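Local coordinates for uncharacterized protein (Dyadobacter fermentans, PDB 3MFN), which is of unknown function but folds into a mostly helical domain of the DUF5618 family and is found as an assembly of two chains, at residues A[100-105]-A[146-151]; A[114-119]-A[140-145]. All blocks are in the same frame, centred on the assembly; numbering follows the deposited sequence.

Both contacts use helix 132-153, on adjoining stretches: 140-145 in contact 2 runs straight on into 146-151 in contact 1. Their partners are successive helices, 95-103 and 107-126, so contact 2 is nested inside the loop that contact 1 closes. The centres of the contacts lie about 12 Å apart. Both are largely buried, but contact 2 is nearer the middle of the chain, about 6 Å from its centre against about 13 Å. Neither has a hydrogen bond across its segments. Contact 1 is a tryptophan met by a leucine and a glutamine, all within one subunit. Contact 2 is a valine-centred helix pair whose S115 and R141 side chains also bond to the second subunit.

Contact 1: A[100-105]-A[146-151]; sequences SNLAQQ and IDWVER
OE1 of Q105 has two partners: a hydrogen bond with Y84 OH and a weak one from R152 NH2. The aliphatic part of the same side chain lies against W148. This is helix-bundle packing, in which the end of the short helix 95-103 and the turn after it meet the long helix 132-153. W148 reaches across because its CG is anti to the backbone N (chi1 177°), which carries the indole out from its helix. The six-membered part of the indole makes the contact. Q105 comes to its edge, near the ring plane, with CG 3.7 Å from W148 CZ2. Q105 CB also approaches, 4.0 Å from W148 CZ2. The Q105 side chain runs roughly at right angles to the indole, and its amide plane is turned 67° from the ring. The L102 and W148 side chains pass each other in opposite directions, and CD2 meets the ring obliquely. The CG of L102 is anti to the carbonyl carbon, and the CD2 branch does the touching. Y84 adds a ring nearly perpendicular to the indole, and I109 touches it from helix 107-126. Replacing W148 by an alanine is likely to cost L102 CD2 and the Q105 methylenes this partner and to open a gap between the helices. L102 CD2 lies 3.8 Å from W148 CZ3 and 3.9 Å from W148 CH2.

Contact 2: A[114-119]-A[140-145]; sequences VSVYEQ and QRAEII
V116 turns one methyl, CG2, to the backbone of the facing helix. CG2 is 3.5 Å from R141 CB and equally 3.5 Å from A142 N. It therefore rests where the base of the R141 side chain meets the next peptide. The valine torsion explains this: CG1 is anti to the backbone N (chi1 169°), while CG2 is anti to the carbonyl carbon and projects across the gap. The side chains of V116 and R141 pass each other at a slant. Of the arginine side chain, only CB comes close to the valine methyl; the rest of the chain leaves in another direction. Two looser apolar contacts flank the methyl. A142 CB is 4.4 Å from V116 CG2. I145 CG1, one turn further on, is also 4.4 Å from V116 CG2.

The two segments belong to a helical hairpin, formed by helices 107-126 and 132-153 in succession. The axes of the two short segments approach to 9.1 Å and run in broadly opposite directions, at 137°. The closest CA pair is V116 and A142, 6.0 Å apart, which brings the backbones near each other at the alanine. V77 of helix 63-85 packs on both A142 and I145, so a third helix joins the apolar side.

R141 bends at chi2 (-72°) and then extends, which takes its guanidinium away from the valine and to the second subunit. There NE forms a salt bridge with D131 OD2 and NH2 forms one with E133 OE2, both acids of the second subunit. S115 OG hydrogen-bonds to that same D131 OD2, so one carboxylate oxygen of the second subunit is held by a side chain from each segment. Bonds at both NE and NH2 are likely to limit rotation of the guanidinium.

Contact 1: A[100-105]-A[146-151]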
loop_
_atom_site.group_PDB
_atom_site.type_symbol
_atom_site.label_atom_id
_atom_site.label_comp_id
_atom_site.label_asym_id
_atom_site.label_seq_id
_atom_site.Cartn_x
_atom_site.Cartn_y
_atom_site.Cartn_z
ATOM N N SER A 100 14.500 -12.428 7.058
ATOM C CA SER A 100 15.208 -13.708 7.046
ATOM C C SER A 100 14.882 -14.462 8.355
ATOM O O SER A 100 14.664 -15.672 8.317
ATOM C CB SER A 100 16.703 -13.499 6.769
ATOM O OG SER A 100 17.406 -13.152 7.935
ATOM N N ASN A 101 14.704 -13.741 9.484
ATOM C CA ASN A 101 14.238 -14.387 10.723
ATOM C C ASN A 101 12.815 -14.968 10.589
ATOM O O ASN A 101 12.527 -16.057 11.090
ATOM C CB ASN A 101 14.362 -13.467 11.969
ATOM C CG ASN A 101 15.725 -13.552 12.630
ATOM O OD1 ASN A 101 16.121 -14.607 13.092
ATOM N ND2 ASN A 101 16.445 -12.474 12.663
ATOM N N LEU A 102 11.940 -14.275 9.868
ATOM C CA LEU A 102 10.589 -14.748 9.684
ATOM C C LEU A 102 10.492 -15.836 8.616
ATOM O O LEU A 102 9.583 -16.652 8.652
ATOM C CB LEU A 102 9.650 -13.593 9.337
ATOM C CG LEU A 102 9.355 -12.569 10.452
ATOM C CD1 LEU A 102 8.735 -11.314 9.855
ATOM C CD2 LEU A 102 8.452 -13.225 11.526
ATOM N N ALA A 103 11.408 -15.856 7.661
ATOM C CA ALA A 103 11.343 -16.864 6.639
ATOM C C ALA A 103 11.599 -18.249 7.275
ATOM O O ALA A 103 10.923 -19.207 6.930
ATOM C CB ALA A 103 12.294 -16.555 5.525
ATOM N N GLN A 104 12.512 -18.311 8.246
ATOM C CA GLN A 104 12.862 -19.581 8.905
ATOM C C GLN A 104 11.702 -20.105 9.765
ATOM O O GLN A 104 11.718 -21.241 10.210
ATOM C CB GLN A 104 14.141 -19.424 9.748
ATOM C CG GLN A 104 13.974 -18.532 10.984
ATOM C CD GLN A 104 15.286 -17.998 11.577
ATOM O OE1 GLN A 104 16.389 -18.374 11.143
ATOM N NE2 GLN A 104 15.165 -17.126 12.601
ATOM N N GLN A 105 10.684 -19.274 9.969
ATOM C CA GLN A 105 9.603 -19.592 10.880
ATOM C C GLN A 105 8.266 -19.918 10.228
ATOM O O GLN A 105 7.597 -20.811 10.726
ATOM C CB GLN A 105 9.390 -18.448 11.867
ATOM C CG GLN A 105 9.333 -18.920 13.306
ATOM C CD GLN A 105 10.584 -18.583 14.091
ATOM O OE1 GLN A 105 10.556 -18.522 15.328
ATOM N NE2 GLN A 105 11.682 -18.347 13.387
ATOM N N ILE A 146 1.834 -8.900 15.853
ATOM C CA ILE A 146 2.036 -8.790 17.305
ATOM C C ILE A 146 1.418 -10.001 18.007
ATOM O O ILE A 146 2.021 -10.535 18.932
ATOM C CB ILE A 146 1.503 -7.487 17.864
ATOM C CG1 ILE A 146 2.329 -6.331 17.294
ATOM C CG2 ILE A 146 1.530 -7.580 19.405
ATOM C CD1 ILE A 146 1.783 -4.925 17.431
ATOM N N ASP A 147 0.253 -10.455 17.558
ATOM C CA ASP A 147 -0.383 -11.620 18.169
ATOM C C ASP A 147 0.436 -12.867 17.906
ATOM O O ASP A 147 0.533 -13.737 18.764
ATOM C CB ASP A 147 -1.783 -11.869 17.610
ATOM C CG ASP A 147 -2.788 -10.803 17.996
ATOM O OD1 ASP A 147 -2.527 -9.900 18.860
ATOM O OD2 ASP A 147 -3.887 -10.871 17.401
ATOM N N TRP A 148 1.029 -12.969 16.723
ATOM C CA TRP A 148 1.879 -14.121 16.425
ATOM C C TRP A 148 3.038 -14.208 17.441
ATOM O O TRP A 148 3.327 -15.279 18.004
ATOM C CB TRP A 148 2.409 -14.006 14.989
ATOM C CG TRP A 148 3.342 -15.088 14.605
ATOM C CD1 TRP A 148 3.013 -16.321 14.119
ATOM C CD2 TRP A 148 4.777 -15.042 14.627
ATOM N NE1 TRP A 148 4.158 -17.038 13.823
ATOM C CE2 TRP A 148 5.247 -16.274 14.123
ATOM C CE3 TRP A 148 5.716 -14.056 14.974
ATOM C CZ2 TRP A 148 6.606 -16.576 14.023
ATOM C CZ3 TRP A 148 7.082 -14.361 14.865
ATOM C CH2 TRP A 148 7.505 -15.620 14.397
ATOM N N VAL A 149 3.690 -13.083 17.692
ATOM C CA VAL A 149 4.735 -12.983 18.722
ATOM C C VAL A 149 4.228 -13.395 20.094
ATOM O O VAL A 149 4.785 -14.313 20.711
ATOM C CB VAL A 149 5.338 -11.560 18.785
ATOM C CG1 VAL A 149 6.207 -11.377 20.013
ATOM C CG2 VAL A 149 6.157 -11.268 17.479
ATOM N N GLU A 150 3.150 -12.760 20.568
ATOM C CA GLU A 150 2.574 -13.102 21.871
ATOM C C GLU A 150 2.412 -14.622 21.969
ATOM O O GLU A 150 2.828 -15.258 22.930
ATOM C CB GLU A 150 1.203 -12.436 22.069
ATOM C CG GLU A 150 0.614 -12.693 23.487
ATOM C CD GLU A 150 -0.798 -12.140 23.716
ATOM O OE1 GLU A 150 -1.560 -12.053 22.750
ATOM O OE2 GLU A 150 -1.155 -11.840 24.894
ATOM N N ARG A 151 1.811 -15.171 20.929
ATOM C CA ARG A 151 1.425 -16.547 20.866
ATOM C C ARG A 151 2.585 -17.531 20.719
ATOM O O ARG A 151 2.412 -18.691 21.071
ATOM C CB ARG A 151 0.488 -16.684 19.690
ATOM C CG ARG A 151 -0.166 -18.009 19.547
ATOM C CD ARG A 151 -1.239 -17.883 18.478
ATOM N NE ARG A 151 -0.656 -18.094 17.157
ATOM C CZ ARG A 151 -0.729 -17.261 16.118
ATOM N NH1 ARG A 151 -0.150 -17.637 14.979
ATOM N NH2 ARG A 151 -1.385 -16.101 16.186
#

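Contact 2: A[114-119]-A[140-145]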
loop_
_atom_site.group_PDB
_atom_site.type_symbol
_atom_site.label_atom_id
_atom_site.label_comp_id
_atom_site.label_asym_id
_atom_site.label_seq_id
_atom_site.Cartn_x
_atom_site.Cartn_y
_atom_site.Cartn_z
ATOM N N VAL A 114 5.801 -8.347 5.330
ATOM C CA VAL A 114 6.265 -7.561 4.163
ATOM C C VAL A 114 5.208 -6.482 3.817
ATOM O O VAL A 114 5.539 -5.309 3.467
ATOM C CB VAL A 114 6.597 -8.479 2.936
ATOM C CG1 VAL A 114 6.950 -7.619 1.645
ATOM C CG2 VAL A 114 7.802 -9.391 3.269
ATOM N N SER A 115 3.953 -6.874 3.935
ATOM C CA SER A 115 2.849 -5.995 3.705
ATOM C C SER A 115 2.828 -4.885 4.752
ATOM O O SER A 115 2.664 -3.724 4.392
ATOM C CB SER A 115 1.543 -6.794 3.686
ATOM O OG SER A 115 0.512 -6.069 3.084
ATOM N N VAL A 116 3.002 -5.234 6.039
ATOM C CA VAL A 116 3.232 -4.202 7.056
ATOM C C VAL A 116 4.338 -3.208 6.709
ATOM O O VAL A 116 4.151 -1.974 6.813
ATOM C CB VAL A 116 3.528 -4.852 8.377
ATOM C CG1 VAL A 116 4.024 -3.826 9.397
ATOM C CG2 VAL A 116 2.310 -5.584 8.886
ATOM N N TYR A 117 5.489 -3.735 6.285
ATOM C CA TYR A 117 6.605 -2.933 5.840
ATOM C C TYR A 117 6.225 -2.021 4.693
ATOM O O TYR A 117 6.444 -0.797 4.764
ATOM C CB TYR A 117 7.774 -3.822 5.498
ATOM C CG TYR A 117 8.914 -3.146 4.764
ATOM C CD1 TYR A 117 9.897 -2.435 5.437
ATOM C CD2 TYR A 117 9.044 -3.287 3.413
ATOM C CE1 TYR A 117 10.946 -1.845 4.726
ATOM C CE2 TYR A 117 10.051 -2.700 2.722
ATOM C CZ TYR A 117 10.990 -2.005 3.364
ATOM O OH TYR A 117 11.945 -1.463 2.589
ATOM N N GLU A 118 5.530 -2.575 3.697
ATOM C CA GLU A 118 5.087 -1.785 2.558
ATOM C C GLU A 118 4.131 -0.679 2.991
ATOM O O GLU A 118 4.334 0.472 2.624
ATOM C CB GLU A 118 4.407 -2.635 1.485
ATOM C CG GLU A 118 5.369 -3.626 0.806
ATOM C CD GLU A 118 6.357 -2.986 -0.080
ATOM O OE1 GLU A 118 6.080 -1.943 -0.693
ATOM O OE2 GLU A 118 7.428 -3.575 -0.240
ATOM N N GLN A 119 3.114 -1.047 3.749
ATOM C CA GLN A 119 2.043 -0.134 4.044
ATOM C C GLN A 119 2.357 0.864 5.124
ATOM O O GLN A 119 1.932 2.032 5.033
ATOM C CB GLN A 119 0.758 -0.896 4.406
ATOM C CG GLN A 119 0.107 -1.760 3.251
ATOM C CD GLN A 119 0.015 -1.048 1.955
ATOM O OE1 GLN A 119 -0.262 0.140 1.928
ATOM N NE2 GLN A 119 0.321 -1.753 0.839
ATOM N N GLN A 140 -4.420 -3.990 10.658
ATOM C CA GLN A 140 -4.817 -5.379 10.932
ATOM C C GLN A 140 -3.631 -6.319 10.761
ATOM O O GLN A 140 -3.462 -7.213 11.541
ATOM C CB GLN A 140 -5.980 -5.869 10.030
ATOM C CG GLN A 140 -7.382 -5.238 10.355
ATOM C CD GLN A 140 -8.329 -5.148 9.144
ATOM O OE1 GLN A 140 -9.123 -4.204 9.031
ATOM N NE2 GLN A 140 -8.259 -6.121 8.262
ATOM N N ARG A 141 -2.811 -6.101 9.724
ATOM C CA ARG A 141 -1.628 -6.964 9.460
ATOM C C ARG A 141 -0.627 -6.851 10.622
ATOM O O ARG A 141 -0.094 -7.858 11.092
ATOM C CB ARG A 141 -0.934 -6.601 8.164
ATOM C CG ARG A 141 -1.817 -6.658 6.943
ATOM C CD ARG A 141 -2.170 -8.041 6.529
ATOM N NE ARG A 141 -3.012 -7.953 5.342
ATOM C CZ ARG A 141 -4.343 -7.986 5.361
ATOM N NH1 ARG A 141 -5.012 -8.056 6.510
ATOM N NH2 ARG A 141 -5.014 -7.906 4.231
ATOM N N ALA A 142 -0.448 -5.636 11.112
ATOM C CA ALA A 142 0.405 -5.312 12.262
ATOM C C ALA A 142 -0.084 -6.031 13.522
ATOM O O ALA A 142 0.714 -6.623 14.199
ATOM C CB ALA A 142 0.416 -3.843 12.503
ATOM N N GLU A 143 -1.385 -6.009 13.835
ATOM C CA GLU A 143 -1.882 -6.739 14.990
ATOM C C GLU A 143 -1.707 -8.248 14.813
ATOM O O GLU A 143 -1.489 -8.969 15.764
ATOM C CB GLU A 143 -3.354 -6.398 15.269
ATOM C CG GLU A 143 -3.918 -7.062 16.509
ATOM C CD GLU A 143 -3.548 -6.329 17.823
ATOM O OE1 GLU A 143 -2.939 -5.230 17.781
ATOM O OE2 GLU A 143 -3.935 -6.831 18.905
ATOM N N ILE A 144 -1.784 -8.728 13.569
ATOM C CA ILE A 144 -1.526 -10.128 13.286
ATOM C C ILE A 144 -0.128 -10.524 13.685
ATOM O O ILE A 144 0.092 -11.581 14.295
ATOM C CB ILE A 144 -1.789 -10.516 11.805
ATOM C CG1 ILE A 144 -3.291 -10.632 11.526
ATOM C CG2 ILE A 144 -1.164 -11.876 11.493
ATOM C CD1 ILE A 144 -3.629 -10.769 9.978
ATOM N N ILE A 145 0.823 -9.671 13.371
ATOM C CA ILE A 145 2.218 -9.953 13.688
ATOM C C ILE A 145 2.445 -9.876 15.193
ATOM O O ILE A 145 3.167 -10.687 15.767
ATOM C CB ILE A 145 3.209 -8.949 13.011
ATOM C CG1 ILE A 145 3.152 -9.053 11.487
ATOM C CG2 ILE A 145 4.623 -9.229 13.504
ATOM C CD1 ILE A 145 3.502 -10.476 10.950
#